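Local coordinates for protein hydroxyglutarate synthase (Pseudomonas putida, PDB 6W1G) that catalyses the oxygen-dependent decarboxylation and hydroxylation of 2-oxoadipate to D-2-hydroxyglutarate, an iron(II)-dependent step of D-lysine catabolism, at residues A[256-261]-A[344-349]; A[319-324]-A[331-336]; A[358-363]-A[449-454]. All blocks are in the same frame, centred on the assembly; numbering follows the deposited sequence.

Interaction 1 (A[256-261]-A[344-349]); sequences PTRRHP and FPDDLA
His260 and Asp346 bring the two backbones closest, their CA atoms 5.8 Å apart, where the loop 256-261 meets the turn that runs into the helix starting at Leu348. The Asp346 carboxylate bridges two consecutive amides of the loop: Arg259 N donates to Asp346 OD2 at 2.8 Å and His260 N to Asp346 OD1 at 2.8 Å, each on the syn lone pair. With CG anti to its backbone N (chi1 -165°), Asp346 reaches across to these amides, and the paired bonds fix the rotation of the carboxylate. Arg258 answers in the other direction. Its NH2 donates to Pro345 O at 2.8 Å, fairly straight at 162°, and its NH1 to Phe344 O at 3.0 Å, both oxygens lying in the guanidinium plane. NE and NH2 grip His260 O from the side, so carbonyls of both segments fix the group's orientation. Asp346 OD1 sits over one guanidinium face, 3.5 Å from Arg258 NH2, and Arg259 NE is likewise 3.5 Å from Asp346 OD2; with no N-H aimed at the oxygen, these salt bridges act through charge alone. Together they form a salt-bridge network joining the loop before strand 264-275 to the turn before helix 348-353. Beyond the carboxylate, one of two Leu348 conformers sets CG over a face of the His260 ring, 3.4 Å from its centroid, a CH-pi contact that the other may lack. Asp347 turns away to N-cap the helix through Gln350 N. At this surface position, Phe344 packs on Leu309 and Leu313 of helix 304-321, Pro256 lies against helix 330-341, and Arg258 and His260 touch Met351 of helix 348-353.

Interaction 2 (A[319-324]-A[331-336]); sequences VALGGA and ERYMAL
With CG anti to the backbone N (chi1 177°) and the chain extended from CG to NE, Arg332 carries its guanidinium to the C-terminal end of helix 304-321; the same choice at Leu321 (chi1 -172°) directs its methyls to Tyr333. At the helix end NH1 makes a weak hydrogen bond to Leu321 O at 3.1 Å, that oxygen lying at the guanidinium edge, and NH2 another to Ala320 O at 3.3 Å. A water reinforces the second link, donating to Ala320 O at 2.7 Å and accepting weakly from Arg332 NH2. Leu336 CD1 lies over the centre of one guanidinium face and also meets Leu321 CD1 at 4.0 Å, while Leu336 CD2 touches Ala320 CB at 4.0 Å. Leu321 CD2 comes within 3.9 Å of Tyr333 CD2, the two side chains crossing at about a right angle; Tyr333 also packs on Leu314 and Thr317. A positive charge beside the last carbonyls would probably interact favourably with the helix dipole. Gly322, the first residue past the helix, has phi 79°, a value that favours glycine. This is an alpha-alpha hairpin: two consecutive helices joined by a short connection and packed antiparallel through Ala320, Leu321, Tyr333 and Leu336.

Interaction 3 (A[358-363]-A[449-454]); sequences YFRYFA and RRSLQA
Ser451 is the first residue along helix segment 449-454 to meet the strand, its CA 5.5 Å from that of Tyr361. Its OG, at chi1 78° set between the backbone N and the carbonyl carbon, accepts a hydrogen bond from Tyr361 N at 3.0 Å, nearly straight at 163°. The same hydroxyl is hydrogen-bonded to Glu448 O one turn earlier, so a helix residue satisfies a strand amide while staying tied to its own helix. Ser451 OG also lies at the edge of the Tyr361 ring, in its plane. A water donating to both Tyr361 O and Ser451 O, at 2.6 and 2.9 Å from its oxygen, adds a second polar link. Leu452 follows, running side by side with Tyr361 and placing CD2 over one ring face, 3.8 Å from the centroid, as a CH-pi contact. Were Tyr361 replaced by an alanine, Leu452 CD2 would probably lose its ring face and Arg352 NE its hydroxyl partner, opening a gap between strand and helix. The short segment axes approach to 6.6 Å and run 12° from parallel. Strand 359-363 pairs antiparallel with 389-393, whose Val389 and Phe391 also touch Tyr361, while Phe359 packs on helix 348-353; helix 440-458 lies against strand 359-363 of this sheet.

Interactions 1 and 3 touch, Leu348 O packing 3.8 Å from Phe359 CZ, and helix 348-353 and strand 359-363 follow each other in the chain. Interaction 2 is nested in the chain loop that interaction 1 closes, and helix 330-341 precedes helix 348-353; even so their nearest atoms are about 5 Å apart. Interactions 2 and 3, with centres about 39 Å apart, share no element. Chemistry follows position: the surface contact 256-261/344-349 relies on charged side chains bonded to backbone amides and carbonyls, the partly buried 319-324/331-336 on leucine packing under weak arginine bonds, and the buried 358-363/449-454 on one serine bond and an aliphatic-aromatic face. All lie away from the metal site.

Interaction 1 (A[256-261]-A[344-349])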
loop_
_atom_site.group_PDB
_atom_site.type_symbol
_atom_site.label_atom_id
_atom_site.label_comp_id
_atom_site.label_asym_id
_atom_site.label_seq_id
_atom_site.Cartn_x
_atom_site.Cartn_y
_atom_site.Cartn_z
ATOM N N PRO A 256 -4.957 3.866 16.938
ATOM C CA PRO A 256 -3.983 4.561 17.772
ATOM C C PRO A 256 -2.731 3.732 18.018
ATOM O O PRO A 256 -2.649 2.560 17.585
ATOM C CB PRO A 256 -4.758 4.797 19.069
ATOM C CG PRO A 256 -5.598 3.545 19.162
ATOM C CD PRO A 256 -6.001 3.206 17.737
ATOM N N THR A 257 -1.771 4.333 18.705
ATOM C CA THR A 257 -0.552 3.645 19.108
ATOM C C THR A 257 -0.898 2.382 19.879
ATOM O O THR A 257 -1.731 2.403 20.788
ATOM C CB THR A 257 0.272 4.581 19.997
ATOM O OG1 THR A 257 0.483 5.841 19.326
ATOM C CG2 THR A 257 1.593 3.932 20.369
ATOM N N ARG A 258 -0.214 1.293 19.547
ATOM C CA ARG A 258 -0.399 0.010 20.192
ATOM C C ARG A 258 0.951 -0.676 20.317
ATOM O O ARG A 258 1.860 -0.468 19.521
ATOM C CB ARG A 258 -1.300 -0.897 19.321
ATOM C CG ARG A 258 -2.769 -0.515 19.320
ATOM C CD ARG A 258 -3.540 -1.219 18.219
ATOM N NE ARG A 258 -3.343 -2.674 18.239
ATOM C CZ ARG A 258 -4.043 -3.549 18.968
ATOM N NH1 ARG A 258 -5.025 -3.135 19.772
ATOM N NH2 ARG A 258 -3.738 -4.849 18.904
ATOM N N ARG A 259 1.041 -1.576 21.298
ATOM C CA ARG A 259 2.196 -2.468 21.384
ATOM C C ARG A 259 2.249 -3.414 20.185
ATOM O O ARG A 259 3.347 -3.732 19.696
ATOM C CB ARG A 259 2.118 -3.302 22.653
ATOM C CG ARG A 259 2.280 -2.483 23.914
ATOM C CD ARG A 259 2.021 -3.277 25.196
ATOM N NE ARG A 259 0.601 -3.305 25.544
ATOM C CZ ARG A 259 -0.085 -4.387 25.903
ATOM N NH1 ARG A 259 0.509 -5.571 25.988
ATOM N NH2 ARG A 259 -1.377 -4.272 26.190
ATOM N N HIS A 260 1.082 -3.861 19.700
ATOM C CA HIS A 260 0.985 -4.800 18.582
ATOM C C HIS A 260 0.093 -4.143 17.550
ATOM O O HIS A 260 -1.140 -4.323 17.561
ATOM C CB HIS A 260 0.485 -6.153 19.074
ATOM C CG HIS A 260 1.471 -6.761 19.990
ATOM N ND1 HIS A 260 2.696 -7.228 19.549
ATOM C CD2 HIS A 260 1.475 -6.896 21.333
ATOM C CE1 HIS A 260 3.396 -7.646 20.585
ATOM N NE2 HIS A 260 2.669 -7.477 21.667
ATOM N N PRO A 261 0.688 -3.336 16.669
ATOM C CA PRO A 261 -0.093 -2.575 15.692
ATOM C C PRO A 261 -0.949 -3.465 14.820
ATOM O O PRO A 261 -0.609 -4.621 14.533
ATOM C CB PRO A 261 0.989 -1.820 14.903
ATOM C CG PRO A 261 2.070 -1.617 15.996
ATOM C CD PRO A 261 2.113 -2.989 16.631
ATOM N N PHE A 344 -9.832 -3.184 21.733
ATOM C CA PHE A 344 -9.186 -4.085 20.793
ATOM C C PHE A 344 -7.986 -4.702 21.500
ATOM O O PHE A 344 -7.037 -3.979 21.826
ATOM C CB PHE A 344 -8.743 -3.337 19.538
ATOM C CG PHE A 344 -8.562 -4.248 18.344
ATOM C CD1 PHE A 344 -7.607 -5.263 18.359
ATOM C CD2 PHE A 344 -9.377 -4.135 17.231
ATOM C CE1 PHE A 344 -7.476 -6.133 17.290
ATOM C CE2 PHE A 344 -9.251 -4.998 16.155
ATOM C CZ PHE A 344 -8.288 -5.993 16.173
ATOM N N PRO A 345 -7.981 -6.012 21.769
ATOM C CA PRO A 345 -6.877 -6.591 22.551
ATOM C C PRO A 345 -5.521 -6.215 21.984
ATOM O O PRO A 345 -5.315 -6.272 20.769
ATOM C CB PRO A 345 -7.121 -8.096 22.447
ATOM C CG PRO A 345 -8.623 -8.189 22.339
ATOM C CD PRO A 345 -9.011 -7.024 21.454
ATOM N N ASP A 346 -4.593 -5.831 22.874
ATOM C CA ASP A 346 -3.246 -5.392 22.503
ATOM C C ASP A 346 -2.219 -6.370 23.077
ATOM O O ASP A 346 -1.144 -5.989 23.546
ATOM C CB ASP A 346 -2.973 -3.941 22.916
ATOM C CG ASP A 346 -1.753 -3.353 22.227
ATOM O OD1 ASP A 346 -1.302 -3.916 21.198
ATOM O OD2 ASP A 346 -1.252 -2.304 22.715
ATOM N N ASP A 347 -2.583 -7.628 23.068
ATOM C CA ASP A 347 -1.772 -8.736 23.524
ATOM C C ASP A 347 -1.776 -9.735 22.371
ATOM O O ASP A 347 -2.834 -10.122 21.882
ATOM C CB ASP A 347 -2.419 -9.296 24.784
ATOM C CG ASP A 347 -1.742 -10.532 25.286
ATOM O OD1 ASP A 347 -2.076 -11.591 24.758
ATOM O OD2 ASP A 347 -0.897 -10.419 26.209
ATOM N N LEU A 348 -0.601 -10.134 21.919
ATOM C CA LEU A 348 -0.525 -10.976 20.716
ATOM C C LEU A 348 -1.185 -12.325 20.935
ATOM O O LEU A 348 -1.868 -12.843 20.036
ATOM C CB LEU A 348 0.916 -11.238 20.303
ATOM C CG LEU A 348 1.632 -10.311 19.330
ATOM C CD1 LEU A 348 2.951 -10.944 18.927
ATOM C CD2 LEU A 348 0.768 -10.031 18.130
ATOM N N ALA A 349 -0.991 -12.929 22.113
ATOM C CA ALA A 349 -1.647 -14.195 22.384
ATOM C C ALA A 349 -3.172 -14.109 22.262
ATOM O O ALA A 349 -3.816 -15.061 21.792
ATOM C CB ALA A 349 -1.206 -14.751 23.737
#

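Interaction 2 (A[319-324]-A[331-336])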
loop_
_atom_site.group_PDB
_atom_site.type_symbol
_atom_site.label_atom_id
_atom_site.label_comp_id
_atom_site.label_asym_id
_atom_site.label_seq_id
_atom_site.Cartn_x
_atom_site.Cartn_y
_atom_site.Cartn_z
ATOM N N VAL A 319 -18.259 9.041 16.132
ATOM C CA VAL A 319 -19.488 9.516 16.760
ATOM C C VAL A 319 -19.177 10.405 17.962
ATOM O O VAL A 319 -19.789 11.462 18.146
ATOM C CB VAL A 319 -20.393 8.339 17.153
ATOM C CG1 VAL A 319 -21.541 8.834 18.000
ATOM C CG2 VAL A 319 -20.912 7.639 15.909
ATOM N N ALA A 320 -18.224 9.983 18.795
ATOM C CA ALA A 320 -17.892 10.719 20.001
ATOM C C ALA A 320 -17.249 12.041 19.675
ATOM O O ALA A 320 -17.316 12.979 20.481
ATOM C CB ALA A 320 -16.907 9.925 20.848
ATOM N N LEU A 321 -16.670 12.143 18.488
ATOM C CA LEU A 321 -16.041 13.378 18.068
ATOM C C LEU A 321 -17.081 14.439 17.787
ATOM O O LEU A 321 -16.831 15.629 18.028
ATOM C CB LEU A 321 -15.204 13.101 16.826
ATOM C CG LEU A 321 -14.304 14.228 16.331
ATOM C CD1 LEU A 321 -13.229 14.528 17.354
ATOM C CD2 LEU A 321 -13.716 13.858 14.978
ATOM N N GLY A 322 -18.249 14.049 17.280
ATOM C CA GLY A 322 -19.297 15.001 16.990
ATOM C C GLY A 322 -19.119 15.766 15.704
ATOM O O GLY A 322 -19.826 16.756 15.488
ATOM N N GLY A 323 -18.209 15.334 14.845
ATOM C CA GLY A 323 -17.956 16.016 13.599
ATOM C C GLY A 323 -16.999 15.210 12.751
ATOM O O GLY A 323 -16.929 13.988 12.899
ATOM N N ALA A 324 -16.252 15.880 11.866
ATOM C CA ALA A 324 -15.269 15.216 11.016
ATOM C C ALA A 324 -13.874 15.369 11.603
ATOM O O ALA A 324 -13.499 16.485 11.991
ATOM C CB ALA A 324 -15.308 15.825 9.616
ATOM N N GLU A 331 -6.047 16.918 18.854
ATOM C CA GLU A 331 -5.735 16.398 20.179
ATOM C C GLU A 331 -6.919 15.629 20.753
ATOM O O GLU A 331 -6.764 14.518 21.282
ATOM C CB GLU A 331 -5.342 17.546 21.100
ATOM C CG GLU A 331 -6.221 18.806 20.971
ATOM C CD GLU A 331 -5.558 19.956 20.208
ATOM O OE1 GLU A 331 -4.751 19.686 19.291
ATOM O OE2 GLU A 331 -5.839 21.133 20.529
ATOM N N ARG A 332 -8.120 16.209 20.663
ATOM C CA ARG A 332 -9.316 15.541 21.162
ATOM C C ARG A 332 -9.600 14.259 20.386
ATOM O O ARG A 332 -9.970 13.244 20.980
ATOM C CB ARG A 332 -10.523 16.480 21.095
ATOM C CG ARG A 332 -11.803 15.776 21.557
ATOM C CD ARG A 332 -12.972 16.673 21.863
ATOM N NE ARG A 332 -14.023 15.945 22.573
ATOM C CZ ARG A 332 -15.209 15.610 22.058
ATOM N NH1 ARG A 332 -15.534 15.944 20.819
ATOM N NH2 ARG A 332 -16.087 14.955 22.803
ATOM N N TYR A 333 -9.459 14.295 19.054
ATOM C CA TYR A 333 -9.677 13.093 18.254
ATOM C C TYR A 333 -8.734 11.977 18.677
ATOM O O TYR A 333 -9.138 10.822 18.862
ATOM C CB TYR A 333 -9.460 13.383 16.769
ATOM C CG TYR A 333 -9.509 12.112 15.951
ATOM C CD1 TYR A 333 -8.350 11.538 15.486
ATOM C CD2 TYR A 333 -10.719 11.460 15.693
ATOM C CE1 TYR A 333 -8.365 10.355 14.741
ATOM C CE2 TYR A 333 -10.741 10.268 14.968
ATOM C CZ TYR A 333 -9.566 9.730 14.486
ATOM O OH TYR A 333 -9.607 8.567 13.765
ATOM N N MET A 334 -7.443 12.293 18.770
ATOM C CA MET A 334 -6.474 11.263 19.117
ATOM C C MET A 334 -6.746 10.698 20.507
ATOM O O MET A 334 -6.583 9.504 20.737
ATOM C CB MET A 334 -5.051 11.809 18.923
ATOM C CG MET A 334 -4.712 12.162 17.456
ATOM S SD MET A 334 -4.848 10.829 16.245
ATOM C CE MET A 334 -3.718 9.580 16.866
ATOM N N ALA A 335 -7.234 11.531 21.441
ATOM C CA ALA A 335 -7.589 11.055 22.773
ATOM C C ALA A 335 -8.801 10.120 22.724
ATOM O O ALA A 335 -8.802 9.055 23.359
ATOM C CB ALA A 335 -7.834 12.243 23.705
ATOM N N LEU A 336 -9.825 10.481 21.954
ATOM C CA LEU A 336 -11.005 9.634 21.836
ATOM C C LEU A 336 -10.673 8.325 21.138
ATOM O O LEU A 336 -11.216 7.263 21.484
ATOM C CB LEU A 336 -12.059 10.359 21.019
ATOM C CG LEU A 336 -12.765 11.530 21.699
ATOM C CD1 LEU A 336 -13.573 12.272 20.668
ATOM C CD2 LEU A 336 -13.638 10.994 22.797
HETATM O O HOH W 1 -17.804 12.646 23.067
#

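Interaction 3 (A[358-363]-A[449-454])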
loop_
_atom_site.group_PDB
_atom_site.type_symbol
_atom_site.label_atom_id
_atom_site.label_comp_id
_atom_site.label_asym_id
_atom_site.label_seq_id
_atom_site.Cartn_x
_atom_site.Cartn_y
_atom_site.Cartn_z
ATOM N N TYR A 358 -4.207 -12.362 11.492
ATOM C CA TYR A 358 -3.500 -13.483 10.874
ATOM C C TYR A 358 -2.070 -13.525 11.392
ATOM O O TYR A 358 -1.472 -12.494 11.698
ATOM C CB TYR A 358 -3.484 -13.327 9.341
ATOM C CG TYR A 358 -4.835 -13.464 8.734
ATOM C CD1 TYR A 358 -5.433 -14.698 8.585
ATOM C CD2 TYR A 358 -5.527 -12.336 8.281
ATOM C CE1 TYR A 358 -6.682 -14.811 8.012
ATOM C CE2 TYR A 358 -6.760 -12.429 7.691
ATOM C CZ TYR A 358 -7.357 -13.687 7.571
ATOM O OH TYR A 358 -8.611 -13.800 7.034
ATOM N N PHE A 359 -1.536 -14.746 11.452
ATOM C CA PHE A 359 -0.213 -15.026 12.012
ATOM C C PHE A 359 0.603 -15.880 11.089
ATOM O O PHE A 359 0.087 -16.634 10.281
ATOM C CB PHE A 359 -0.361 -15.706 13.387
ATOM C CG PHE A 359 -0.894 -14.771 14.435
ATOM C CD1 PHE A 359 -2.261 -14.526 14.598
ATOM C CD2 PHE A 359 0.006 -14.023 15.196
ATOM C CE1 PHE A 359 -2.689 -13.549 15.497
ATOM C CE2 PHE A 359 -0.436 -13.076 16.108
ATOM C CZ PHE A 359 -1.757 -12.825 16.243
ATOM N N ARG A 360 1.909 -15.813 11.257
ATOM C CA ARG A 360 2.814 -16.850 10.748
ATOM C C ARG A 360 3.506 -17.523 11.915
ATOM O O ARG A 360 3.845 -16.897 12.916
ATOM C CB ARG A 360 3.857 -16.242 9.781
ATOM C CG ARG A 360 3.236 -15.685 8.532
ATOM C CD ARG A 360 4.313 -14.981 7.645
ATOM N NE ARG A 360 5.144 -15.964 6.989
ATOM C CZ ARG A 360 6.402 -15.771 6.653
ATOM N NH1 ARG A 360 6.999 -14.621 6.856
ATOM N NH2 ARG A 360 7.072 -16.770 6.088
ATOM N N TYR A 361 3.709 -18.806 11.737
ATOM C CA TYR A 361 4.253 -19.711 12.720
ATOM C C TYR A 361 5.583 -20.239 12.223
ATOM O O TYR A 361 5.707 -20.566 11.045
ATOM C CB TYR A 361 3.284 -20.878 12.937
ATOM C CG TYR A 361 1.970 -20.417 13.537
ATOM C CD1 TYR A 361 0.933 -19.916 12.730
ATOM C CD2 TYR A 361 1.759 -20.434 14.884
ATOM C CE1 TYR A 361 -0.259 -19.499 13.246
ATOM C CE2 TYR A 361 0.572 -19.994 15.442
ATOM C CZ TYR A 361 -0.428 -19.510 14.623
ATOM O OH TYR A 361 -1.581 -19.102 15.187
ATOM N N PHE A 362 6.558 -20.386 13.126
ATOM C CA PHE A 362 7.914 -20.773 12.789
ATOM C C PHE A 362 8.453 -21.812 13.766
ATOM O O PHE A 362 8.294 -21.683 14.974
ATOM C CB PHE A 362 8.833 -19.550 12.820
ATOM C CG PHE A 362 8.351 -18.438 11.925
ATOM C CD1 PHE A 362 8.557 -18.467 10.555
ATOM C CD2 PHE A 362 7.619 -17.379 12.446
ATOM C CE1 PHE A 362 8.079 -17.468 9.739
ATOM C CE2 PHE A 362 7.135 -16.384 11.609
ATOM C CZ PHE A 362 7.364 -16.421 10.273
ATOM N N ALA A 363 9.171 -22.800 13.226
ATOM C CA ALA A 363 9.921 -23.708 14.074
ATOM C C ALA A 363 11.082 -22.974 14.725
ATOM O O ALA A 363 11.844 -22.279 14.053
ATOM C CB ALA A 363 10.459 -24.835 13.199
ATOM N N ARG A 449 -1.627 -20.453 6.567
ATOM C CA ARG A 449 -1.644 -21.891 6.384
ATOM C C ARG A 449 -0.311 -22.413 5.883
ATOM O O ARG A 449 0.159 -23.464 6.348
ATOM C CB ARG A 449 -2.773 -22.256 5.426
ATOM C CG ARG A 449 -2.905 -23.718 5.128
ATOM C CD ARG A 449 -4.357 -24.116 4.729
ATOM N NE ARG A 449 -5.035 -23.192 3.854
ATOM C CZ ARG A 449 -5.508 -23.481 2.642
ATOM N NH1 ARG A 449 -5.388 -24.698 2.113
ATOM N NH2 ARG A 449 -6.104 -22.528 1.964
ATOM N N ARG A 450 0.294 -21.737 4.904
ATOM C CA ARG A 450 1.591 -22.200 4.411
ATOM C C ARG A 450 2.607 -22.202 5.536
ATOM O O ARG A 450 3.455 -23.092 5.614
ATOM C CB ARG A 450 2.070 -21.308 3.274
ATOM C CG ARG A 450 1.311 -21.589 1.953
ATOM C CD ARG A 450 2.031 -20.946 0.747
ATOM N NE ARG A 450 1.894 -19.504 0.863
ATOM C CZ ARG A 450 0.915 -18.754 0.306
ATOM N NH1 ARG A 450 0.010 -19.261 -0.491
ATOM N NH2 ARG A 450 0.858 -17.509 0.565
ATOM N N SER A 451 2.559 -21.202 6.442
ATOM C CA SER A 451 3.544 -21.191 7.514
ATOM C C SER A 451 3.357 -22.391 8.431
ATOM O O SER A 451 4.347 -22.995 8.885
ATOM C CB SER A 451 3.513 -19.878 8.324
ATOM O OG SER A 451 2.447 -19.797 9.249
ATOM N N LEU A 452 2.113 -22.752 8.722
ATOM C CA LEU A 452 1.873 -23.883 9.605
ATOM C C LEU A 452 2.329 -25.179 8.949
ATOM O O LEU A 452 2.884 -26.061 9.609
ATOM C CB LEU A 452 0.386 -23.930 9.978
ATOM C CG LEU A 452 -0.038 -22.908 11.007
ATOM C CD1 LEU A 452 -1.522 -22.666 10.926
ATOM C CD2 LEU A 452 0.376 -23.330 12.384
ATOM N N GLN A 453 2.104 -25.313 7.655
ATOM C CA GLN A 453 2.541 -26.521 6.950
ATOM C C GLN A 453 4.055 -26.623 6.951
ATOM O O GLN A 453 4.615 -27.704 7.138
ATOM C CB GLN A 453 2.004 -26.494 5.534
ATOM C CG GLN A 453 0.524 -26.660 5.506
ATOM C CD GLN A 453 -0.014 -26.659 4.111
ATOM O OE1 GLN A 453 0.670 -26.252 3.163
ATOM N NE2 GLN A 453 -1.240 -27.127 3.951
ATOM N N ALA A 454 4.741 -25.514 6.720
ATOM C CA ALA A 454 6.197 -25.516 6.726
ATOM C C ALA A 454 6.731 -25.835 8.114
ATOM O O ALA A 454 7.743 -26.541 8.259
ATOM C CB ALA A 454 6.732 -24.165 6.220
HETATM O O HOH W 2 6.947 -21.757 9.045
#